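Local coordinates for ForH (Streptomyces kaniharaensis, PDB 6NKO), which probably takes part in formycin A biosynthesis as a PurH-like, IMP cyclohydrolase-related protein, at residues A[22-28]-A[112-118]; A[27-33]-A[161-165]; A[67-73]-A[82-88]. All coordinates share one frame; numbering follows the deposited sequence.

Contact 1 (A[22-28]-A[112-118])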
loop_
_atom_site.group_PDB
_atom_site.type_symbol
_atom_site.label_atom_id
_atom_site.label_comp_id
_atom_site.label_asym_id
_atom_site.label_seq_id
_atom_site.Cartn_x
_atom_site.Cartn_y
_atom_site.Cartn_z
ATOM N N LEU A 22 8.547 9.557 -1.299
ATOM C CA LEU A 22 8.046 8.465 -2.135
ATOM C C LEU A 22 6.828 7.795 -1.499
ATOM O O LEU A 22 6.876 7.403 -0.330
ATOM C CB LEU A 22 9.149 7.430 -2.377
ATOM C CG LEU A 22 8.795 6.121 -3.082
ATOM C CD1 LEU A 22 8.138 6.394 -4.422
ATOM C CD2 LEU A 22 10.034 5.253 -3.278
ATOM N N ALA A 23 5.759 7.636 -2.286
ATOM C CA ALA A 23 4.544 6.927 -1.893
ATOM C C ALA A 23 4.294 5.756 -2.833
ATOM O O ALA A 23 4.605 5.834 -4.024
ATOM C CB ALA A 23 3.325 7.850 -1.910
ATOM N N VAL A 24 3.714 4.677 -2.299
ATOM C CA VAL A 24 3.341 3.499 -3.080
ATOM C C VAL A 24 1.830 3.336 -2.991
ATOM O O VAL A 24 1.283 3.155 -1.896
ATOM C CB VAL A 24 4.060 2.231 -2.591
ATOM C CG1 VAL A 24 3.624 1.015 -3.409
ATOM C CG2 VAL A 24 5.568 2.411 -2.663
ATOM N N LEU A 25 1.159 3.383 -4.140
ATOM C CA LEU A 25 -0.299 3.307 -4.220
ATOM C C LEU A 25 -0.679 1.954 -4.813
ATOM O O LEU A 25 -0.525 1.735 -6.018
ATOM C CB LEU A 25 -0.858 4.454 -5.061
ATOM C CG LEU A 25 -1.260 5.758 -4.365
ATOM C CD1 LEU A 25 -0.287 6.152 -3.263
ATOM C CD2 LEU A 25 -1.390 6.879 -5.385
ATOM N N ALA A 26 -1.180 1.050 -3.966
ATOM C CA ALA A 26 -1.564 -0.302 -4.381
ATOM C C ALA A 26 -3.003 -0.564 -3.933
ATOM O O ALA A 26 -3.253 -1.394 -3.057
ATOM C CB ALA A 26 -0.607 -1.346 -3.810
ATOM N N VAL A 27 -3.953 0.137 -4.546
ATOM C CA VAL A 27 -5.349 0.095 -4.128
ATOM C C VAL A 27 -6.178 -0.609 -5.191
ATOM O O VAL A 27 -5.935 -0.456 -6.395
ATOM C CB VAL A 27 -5.904 1.506 -3.842
ATOM C CG1 VAL A 27 -5.153 2.145 -2.683
ATOM C CG2 VAL A 27 -5.828 2.382 -5.083
ATOM N N SER A 28 -7.152 -1.397 -4.737
ATOM C CA SER A 28 -8.163 -1.979 -5.610
ATOM C C SER A 28 -9.427 -1.128 -5.638
ATOM O O SER A 28 -10.061 -0.992 -6.690
ATOM C CB SER A 28 -8.497 -3.402 -5.153
ATOM O OG SER A 28 -7.332 -4.209 -5.106
ATOM N N ILE A 112 10.298 4.396 1.708
ATOM C CA ILE A 112 8.913 4.557 1.283
ATOM C C ILE A 112 8.164 5.208 2.439
ATOM O O ILE A 112 7.999 4.605 3.506
ATOM C CB ILE A 112 8.281 3.220 0.874
ATOM C CG1 ILE A 112 8.837 2.765 -0.480
ATOM C CG2 ILE A 112 6.768 3.347 0.807
ATOM C CD1 ILE A 112 8.664 1.286 -0.755
ATOM N N ASP A 113 7.717 6.447 2.236
ATOM C CA ASP A 113 7.106 7.223 3.307
ATOM C C ASP A 113 5.612 6.980 3.458
ATOM O O ASP A 113 5.054 7.295 4.515
ATOM C CB ASP A 113 7.352 8.717 3.076
ATOM C CG ASP A 113 8.805 9.026 2.787
ATOM O OD1 ASP A 113 9.589 9.159 3.752
ATOM O OD2 ASP A 113 9.165 9.125 1.594
ATOM N N LEU A 114 4.954 6.429 2.442
ATOM C CA LEU A 114 3.510 6.244 2.489
ATOM C C LEU A 114 3.133 4.998 1.705
ATOM O O LEU A 114 3.601 4.802 0.580
ATOM C CB LEU A 114 2.779 7.466 1.924
ATOM C CG LEU A 114 1.258 7.505 2.091
ATOM C CD1 LEU A 114 0.800 8.901 2.495
ATOM C CD2 LEU A 114 0.555 7.052 0.814
ATOM N N VAL A 115 2.282 4.168 2.303
ATOM C CA VAL A 115 1.757 2.968 1.666
ATOM C C VAL A 115 0.239 3.068 1.654
ATOM O O VAL A 115 -0.377 3.349 2.688
ATOM C CB VAL A 115 2.217 1.689 2.388
ATOM C CG1 VAL A 115 1.468 0.473 1.850
ATOM C CG2 VAL A 115 3.716 1.508 2.235
ATOM N N CYS A 116 -0.356 2.839 0.487
ATOM C CA CYS A 116 -1.802 2.840 0.304
ATOM C C CYS A 116 -2.209 1.499 -0.292
ATOM O O CYS A 116 -1.764 1.150 -1.391
ATOM C CB CYS A 116 -2.228 3.988 -0.609
ATOM S SG CYS A 116 -3.828 4.690 -0.217
ATOM N N ASN A 117 -3.046 0.749 0.425
ATOM C CA ASN A 117 -3.394 -0.606 0.009
ATOM C C ASN A 117 -4.866 -0.892 0.278
ATOM O O ASN A 117 -5.333 -0.751 1.413
ATOM C CB ASN A 117 -2.510 -1.637 0.723
ATOM C CG ASN A 117 -2.791 -3.059 0.278
ATOM O OD1 ASN A 117 -2.992 -3.949 1.103
ATOM N ND2 ASN A 117 -2.812 -3.278 -1.030
ATOM N N ASN A 118 -5.582 -1.307 -0.773
ATOM C CA ASN A 118 -7.012 -1.594 -0.736
ATOM C C ASN A 118 -7.261 -2.992 -1.283
ATOM O O ASN A 118 -6.440 -3.544 -2.018
ATOM C CB ASN A 118 -7.818 -0.587 -1.574
ATOM C CG ASN A 118 -8.129 0.677 -0.823
ATOM O OD1 ASN A 118 -8.414 1.713 -1.421
ATOM N ND2 ASN A 118 -8.080 0.602 0.499
#
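Val24 and Leu25 run beside Val115 and Cys116 in two parallel strands, 22-26 and 114-117, whose axes lie 4.8 Å apart and only 3° from alignment. In the five-stranded parallel sheet of this MGS-like, Rossmann-like α/β domain, strand order 3-2-1-4-5, 22-26 is the central strand and 114-117 its neighbour. Val24 bonds to the residues on either side of its bridge partner Val115, its N to Leu114 O and its O to Cys116 N, and Ala26 N continues the pattern with a bond of 2.6 Å to Cys116 O.

Ala23, Leu25, Leu114 and Cys116 face helices 33-42 and 165-174. The small Ala23 leaves room for Leu114, Ala23 CB lying 3.9 Å from Leu114 CB. Leu25 CD1 rests on Cys116 CB. On the other face Ala26, Val115 and Asn117 touch helix 141-151, while Val24 CG2 packs against Ile112 CG2 at 3.8 Å.

Polar side chains hold both ends of the pair. Asp113 OD2 accepts from Leu22 N at 3.0 Å, while Asp113 N bonds to Leu22 O. With CG anti to the backbone N (chi1 -177°), Asn117 swings its amide back to the neighbouring strand and also gives a bond to Asp139. Ala26 O is thus gripped twice: by Asn117 ND2 at 2.8 Å, in the carbonyl plane, and by Asn118 N at 3.3 Å, tilted from it.

Contact 2 (A[27-33]-A[161-165])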
loop_
_atom_site.group_PDB
_atom_site.type_symbol
_atom_site.label_atom_id
_atom_site.label_comp_id
_atom_site.label_asym_id
_atom_site.label_seq_id
_atom_site.Cartn_x
_atom_site.Cartn_y
_atom_site.Cartn_z
ATOM N N VAL A 27 -3.953 0.137 -4.546
ATOM C CA VAL A 27 -5.349 0.095 -4.128
ATOM C C VAL A 27 -6.178 -0.609 -5.191
ATOM O O VAL A 27 -5.935 -0.456 -6.395
ATOM C CB VAL A 27 -5.904 1.506 -3.842
ATOM C CG1 VAL A 27 -5.153 2.145 -2.683
ATOM C CG2 VAL A 27 -5.828 2.382 -5.083
ATOM N N SER A 28 -7.152 -1.397 -4.737
ATOM C CA SER A 28 -8.163 -1.979 -5.610
ATOM C C SER A 28 -9.427 -1.128 -5.638
ATOM O O SER A 28 -10.061 -0.992 -6.690
ATOM C CB SER A 28 -8.497 -3.402 -5.153
ATOM O OG SER A 28 -7.332 -4.209 -5.106
ATOM N N ASP A 29 -9.799 -0.565 -4.491
ATOM C CA ASP A 29 -10.849 0.442 -4.407
ATOM C C ASP A 29 -10.239 1.789 -4.779
ATOM O O ASP A 29 -9.432 2.339 -4.022
ATOM C CB ASP A 29 -11.445 0.459 -3.001
ATOM C CG ASP A 29 -12.511 1.524 -2.821
ATOM O OD1 ASP A 29 -12.950 2.121 -3.825
ATOM O OD2 ASP A 29 -12.915 1.761 -1.664
ATOM N N LYS A 30 -10.617 2.322 -5.938
ATOM C CA LYS A 30 -9.987 3.520 -6.480
ATOM C C LYS A 30 -10.590 4.816 -5.958
ATOM O O LYS A 30 -10.176 5.892 -6.402
ATOM C CB LYS A 30 -10.064 3.511 -8.011
ATOM C CG LYS A 30 -9.892 2.142 -8.631
ATOM C CD LYS A 30 -8.435 1.856 -8.935
ATOM C CE LYS A 30 -8.180 0.362 -9.016
ATOM N NZ LYS A 30 -6.996 0.061 -9.856
ATOM N N ARG A 31 -11.548 4.750 -5.036
ATOM C CA ARG A 31 -12.209 5.963 -4.572
ATOM C C ARG A 31 -11.212 6.876 -3.869
ATOM O O ARG A 31 -10.462 6.438 -2.991
ATOM C CB ARG A 31 -13.365 5.611 -3.635
ATOM C CG ARG A 31 -13.877 6.783 -2.809
ATOM C CD ARG A 31 -15.305 6.547 -2.333
ATOM N NE ARG A 31 -15.342 5.780 -1.090
ATOM C CZ ARG A 31 -15.120 6.294 0.116
ATOM N NH1 ARG A 31 -14.848 7.584 0.253
ATOM N NH2 ARG A 31 -15.170 5.515 1.189
ATOM N N ASN A 32 -11.198 8.147 -4.280
ATOM C CA ASN A 32 -10.352 9.212 -3.743
ATOM C C ASN A 32 -8.872 9.029 -4.056
ATOM O O ASN A 32 -8.039 9.758 -3.501
ATOM C CB ASN A 32 -10.516 9.370 -2.226
ATOM C CG ASN A 32 -11.924 9.746 -1.828
ATOM O OD1 ASN A 32 -12.726 10.164 -2.661
ATOM N ND2 ASN A 32 -12.234 9.601 -0.543
ATOM N N ILE A 33 -8.510 8.086 -4.932
ATOM C CA ILE A 33 -7.092 7.834 -5.174
ATOM C C ILE A 33 -6.469 8.942 -6.016
ATOM O O ILE A 33 -5.263 9.203 -5.912
ATOM C CB ILE A 33 -6.887 6.449 -5.819
ATOM C CG1 ILE A 33 -5.475 5.934 -5.530
ATOM C CG2 ILE A 33 -7.127 6.500 -7.325
ATOM C CD1 ILE A 33 -5.074 6.016 -4.071
ATOM N N ASP A 161 -8.288 3.007 4.309
ATOM C CA ASP A 161 -9.628 3.557 4.135
ATOM C C ASP A 161 -9.576 4.841 3.317
ATOM O O ASP A 161 -8.922 5.806 3.735
ATOM C CB ASP A 161 -10.258 3.819 5.504
ATOM C CG ASP A 161 -11.734 4.173 5.419
ATOM O OD1 ASP A 161 -12.309 4.113 4.315
ATOM O OD2 ASP A 161 -12.322 4.506 6.469
ATOM N N PRO A 162 -10.245 4.906 2.161
ATOM C CA PRO A 162 -10.243 6.149 1.369
ATOM C C PRO A 162 -10.823 7.357 2.096
ATOM O O PRO A 162 -10.689 8.478 1.589
ATOM C CB PRO A 162 -11.089 5.785 0.140
ATOM C CG PRO A 162 -10.994 4.290 0.044
ATOM C CD PRO A 162 -10.915 3.797 1.460
ATOM N N ASP A 163 -11.458 7.174 3.254
ATOM C CA ASP A 163 -11.943 8.303 4.036
ATOM C C ASP A 163 -10.847 8.963 4.862
ATOM O O ASP A 163 -11.088 10.025 5.446
ATOM C CB ASP A 163 -13.083 7.857 4.956
ATOM C CG ASP A 163 -14.353 7.532 4.193
ATOM O OD1 ASP A 163 -14.590 8.157 3.136
ATOM O OD2 ASP A 163 -15.112 6.651 4.646
ATOM N N ASP A 164 -9.659 8.365 4.924
ATOM C CA ASP A 164 -8.525 8.944 5.631
ATOM C C ASP A 164 -7.590 9.719 4.713
ATOM O O ASP A 164 -6.639 10.336 5.201
ATOM C CB ASP A 164 -7.732 7.844 6.350
ATOM C CG ASP A 164 -8.556 7.118 7.398
ATOM O OD1 ASP A 164 -9.365 7.774 8.084
ATOM O OD2 ASP A 164 -8.389 5.888 7.538
ATOM N N TYR A 165 -7.838 9.705 3.400
ATOM C CA TYR A 165 -6.897 10.298 2.453
ATOM C C TYR A 165 -6.776 11.802 2.662
ATOM O O TYR A 165 -5.669 12.351 2.679
ATOM C CB TYR A 165 -7.332 10.008 1.013
ATOM C CG TYR A 165 -7.228 8.566 0.563
ATOM C CD1 TYR A 165 -6.856 7.556 1.445
ATOM C CD2 TYR A 165 -7.509 8.216 -0.752
ATOM C CE1 TYR A 165 -6.768 6.240 1.027
ATOM C CE2 TYR A 165 -7.423 6.905 -1.178
ATOM C CZ TYR A 165 -7.054 5.922 -0.285
ATOM O OH TYR A 165 -6.971 4.615 -0.709
HETATM O O HOH W 1 -8.466 4.450 -2.932
#
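The guanidinium group of Arg31, brought there by a bend at chi3 (85°), lies with one face over Pro162, whose CB stands 4.0 Å above the plane and over its centre, while Asp163 sits at the edge in a salt bridge. NH1 gives a straight bond of 3.0 Å to Asp163 OD1, in the plane of the guanidinium; NH2 adds a weak one to the same oxygen. The carboxylate is turned 48° from the guanidinium, and its oxygen is met from above its own plane. The Tyr165 ring carries Pro162 CA over one face and meets Asn32 O at its edge, where CD2 comes within 3.2 Å.

The two loops follow strands 22-26 and 157-159 and lead into helices 33-42 and 165-174, so this is a meeting of β-α loops at the C-terminal edge of the parallel sheet, where folds of this kind usually bind ligands. Lys30 to Ile33 form a type II β turn, overlapped by an Asx turn from Asp29 OD1 to Arg31 N. Asparagine suits the third position of such a turn, since it tolerates the positive phi (68°) found at Asn32. From there Asn32 ND2 reaches Pro162 O at 2.9 Å, approaching from above the carbonyl plane. A water bridges the loops, 2.7 Å from Tyr165 OH and also bonded to Asp29 O and Arg31 O. Beyond them, Lys193 pairs with Asp161 and Asp164.

Contact 3 (A[67-73]-A[82-88])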
loop_
_atom_site.group_PDB
_atom_site.type_symbol
_atom_site.label_atom_id
_atom_site.label_comp_id
_atom_site.label_asym_id
_atom_site.label_seq_id
_atom_site.Cartn_x
_atom_site.Cartn_y
_atom_site.Cartn_z
ATOM N N ILE A 67 5.280 0.885 -10.092
ATOM C CA ILE A 67 5.921 0.159 -8.998
ATOM C C ILE A 67 6.549 -1.138 -9.480
ATOM O O ILE A 67 7.378 -1.725 -8.779
ATOM C CB ILE A 67 4.914 -0.135 -7.867
ATOM C CG1 ILE A 67 5.632 -0.333 -6.535
ATOM C CG2 ILE A 67 4.141 -1.409 -8.170
ATOM C CD1 ILE A 67 6.431 0.856 -6.075
ATOM N N ALA A 68 6.156 -1.625 -10.655
ATOM C CA ALA A 68 6.780 -2.828 -11.189
ATOM C C ALA A 68 8.216 -2.548 -11.623
ATOM O O ALA A 68 9.169 -3.076 -11.033
ATOM C CB ALA A 68 5.944 -3.386 -12.339
ATOM N N ASP A 69 8.392 -1.744 -12.673
ATOM C CA ASP A 69 9.739 -1.419 -13.137
ATOM C C ASP A 69 10.571 -0.781 -12.028
ATOM O O ASP A 69 11.785 -1.001 -11.933
ATOM C CB ASP A 69 9.623 -0.481 -14.335
ATOM C CG ASP A 69 8.562 -0.946 -15.344
ATOM O OD1 ASP A 69 8.327 -2.169 -15.486
ATOM O OD2 ASP A 69 7.928 -0.079 -15.984
ATOM N N LEU A 70 9.931 0.017 -11.183
ATOM C CA LEU A 70 10.597 0.722 -10.095
ATOM C C LEU A 70 10.680 -0.205 -8.900
ATOM O O LEU A 70 9.659 -0.469 -8.263
ATOM C CB LEU A 70 9.807 1.963 -9.696
ATOM C CG LEU A 70 10.358 3.023 -8.752
ATOM C CD1 LEU A 70 10.830 4.198 -9.575
ATOM C CD2 LEU A 70 9.280 3.463 -7.782
ATOM N N ALA A 71 11.888 -0.659 -8.562
ATOM C CA ALA A 71 12.137 -1.390 -7.315
ATOM C C ALA A 71 11.339 -2.680 -7.248
ATOM O O ALA A 71 11.250 -3.316 -6.196
ATOM C CB ALA A 71 11.827 -0.541 -6.078
ATOM N N GLY A 72 10.754 -3.080 -8.362
ATOM C CA GLY A 72 9.921 -4.250 -8.354
ATOM C C GLY A 72 10.413 -5.238 -9.367
ATOM O O GLY A 72 11.556 -5.164 -9.837
ATOM N N VAL A 73 9.539 -6.156 -9.739
ATOM C CA VAL A 73 9.941 -7.333 -10.480
ATOM C C VAL A 73 8.832 -7.615 -11.501
ATOM O O VAL A 73 7.922 -8.417 -11.260
ATOM C CB VAL A 73 10.248 -8.518 -9.531
ATOM C CG1 VAL A 73 9.042 -9.402 -9.092
ATOM C CG2 VAL A 73 11.610 -9.297 -9.945
ATOM N N LYS A 82 5.795 -8.482 -7.720
ATOM C CA LYS A 82 6.295 -7.182 -8.159
ATOM C C LYS A 82 6.592 -6.229 -7.005
ATOM O O LYS A 82 7.385 -5.301 -7.182
ATOM C CB LYS A 82 5.300 -6.543 -9.129
ATOM C CG LYS A 82 4.129 -5.843 -8.469
ATOM C CD LYS A 82 3.483 -4.864 -9.431
ATOM C CE LYS A 82 2.930 -5.579 -10.652
ATOM N NZ LYS A 82 1.891 -6.577 -10.276
ATOM N N THR A 83 5.982 -6.417 -5.838
ATOM C CA THR A 83 6.338 -5.630 -4.665
ATOM C C THR A 83 7.106 -6.442 -3.636
ATOM O O THR A 83 7.444 -5.915 -2.570
ATOM C CB THR A 83 5.085 -5.021 -4.020
ATOM O OG1 THR A 83 4.116 -6.050 -3.784
ATOM C CG2 THR A 83 4.486 -3.953 -4.927
ATOM N N LEU A 84 7.398 -7.706 -3.930
ATOM C CA LEU A 84 8.124 -8.573 -3.009
ATOM C C LEU A 84 9.601 -8.609 -3.403
ATOM O O LEU A 84 10.133 -9.600 -3.903
ATOM C CB LEU A 84 7.496 -9.964 -2.993
ATOM C CG LEU A 84 6.070 -9.988 -2.431
ATOM C CD1 LEU A 84 5.281 -11.191 -2.936
ATOM C CD2 LEU A 84 6.090 -9.955 -0.909
ATOM N N THR A 85 10.254 -7.471 -3.184
ATOM C CA THR A 85 11.677 -7.302 -3.428
ATOM C C THR A 85 12.304 -6.617 -2.223
ATOM O O THR A 85 11.612 -6.053 -1.370
ATOM C CB THR A 85 11.959 -6.471 -4.692
ATOM O OG1 THR A 85 11.571 -5.109 -4.467
ATOM C CG2 THR A 85 11.208 -7.025 -5.900
ATOM N N VAL A 86 13.635 -6.666 -2.166
ATOM C CA VAL A 86 14.356 -6.007 -1.081
ATOM C C VAL A 86 14.124 -4.502 -1.123
ATOM O O VAL A 86 13.979 -3.852 -0.081
ATOM C CB VAL A 86 15.854 -6.354 -1.152
ATOM C CG1 VAL A 86 16.639 -5.542 -0.137
ATOM C CG2 VAL A 86 16.062 -7.844 -0.934
ATOM N N SER A 87 14.061 -3.925 -2.324
ATOM C CA SER A 87 13.942 -2.475 -2.445
ATOM C C SER A 87 12.604 -1.973 -1.909
ATOM O O SER A 87 12.557 -0.971 -1.184
ATOM C CB SER A 87 14.130 -2.058 -3.902
ATOM O OG SER A 87 15.485 -2.183 -4.295
ATOM N N VAL A 88 11.506 -2.647 -2.250
ATOM C CA VAL A 88 10.195 -2.191 -1.798
ATOM C C VAL A 88 9.978 -2.535 -0.329
ATOM O O VAL A 88 9.644 -1.666 0.483
ATOM C CB VAL A 88 9.081 -2.779 -2.683
ATOM C CG1 VAL A 88 7.720 -2.523 -2.051
ATOM C CG2 VAL A 88 9.140 -2.180 -4.075
#
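A loop packs here against the start of a helix, where Ala71 and Thr85 meet: residues 67-73 follow the outer strand 65-66, and residues 82-88 lead into helix 86-93. The joining bond is short, 2.5 Å from Thr85 OG1 to Ala71 O, and runs nearly straight out from the carbonyl. Chi1 of Thr85, 69°, sets OG1 between its own N and carbonyl carbon, where the same oxygen also accepts weakly from Val88 N. Thr85 is therefore the N-cap of helix 86-93 in the MGS-like domain, and a hydroxyl, able both to give and to accept, fits the double task.

Ala71 is small enough for its CB to lie 3.5 Å from Ser87 CB and 3.7 Å from Val88 CG2. Next along the chain Gly72 lets Lys82 O approach to 3.0 Å of its CA; a side chain there would run into that oxygen. Val73 CG1 packs 3.6 Å from Lys82 N. The aliphatic part of Lys82 crosses Ile67 at about a right angle, CD to CG2 3.7 Å. Bends at chi3 and chi4 carry the lysine onward to a salt bridge with Glu51 and a bond to Gly79 O. Thr83 and Val88 both touch Met145 of helix 141-151.

Contact 1 joins the central strand of the sheet to its neighbour, and the other two contacts lie on opposite sides of the chain's centre. Contact 2 continues from it directly: both include Val27 and Ser28, their centres are about 10 Å apart, and Cys116 SG packs 3.2 Å from Tyr165 OH. Contact 3 lies about 13 Å from contact 1, centre to centre, within the chain between strands 22-26 and 114-117. The two touch where Ile112 CD1 meets Val88 O at 3.3 Å and Val24 CG2 meets Ile67 CD1 at 3.8 Å. Contacts 2 and 3 stay apart, their nearest atoms about 9 Å from each other. The structure is an apo form, so no bound ligand marks a site among them.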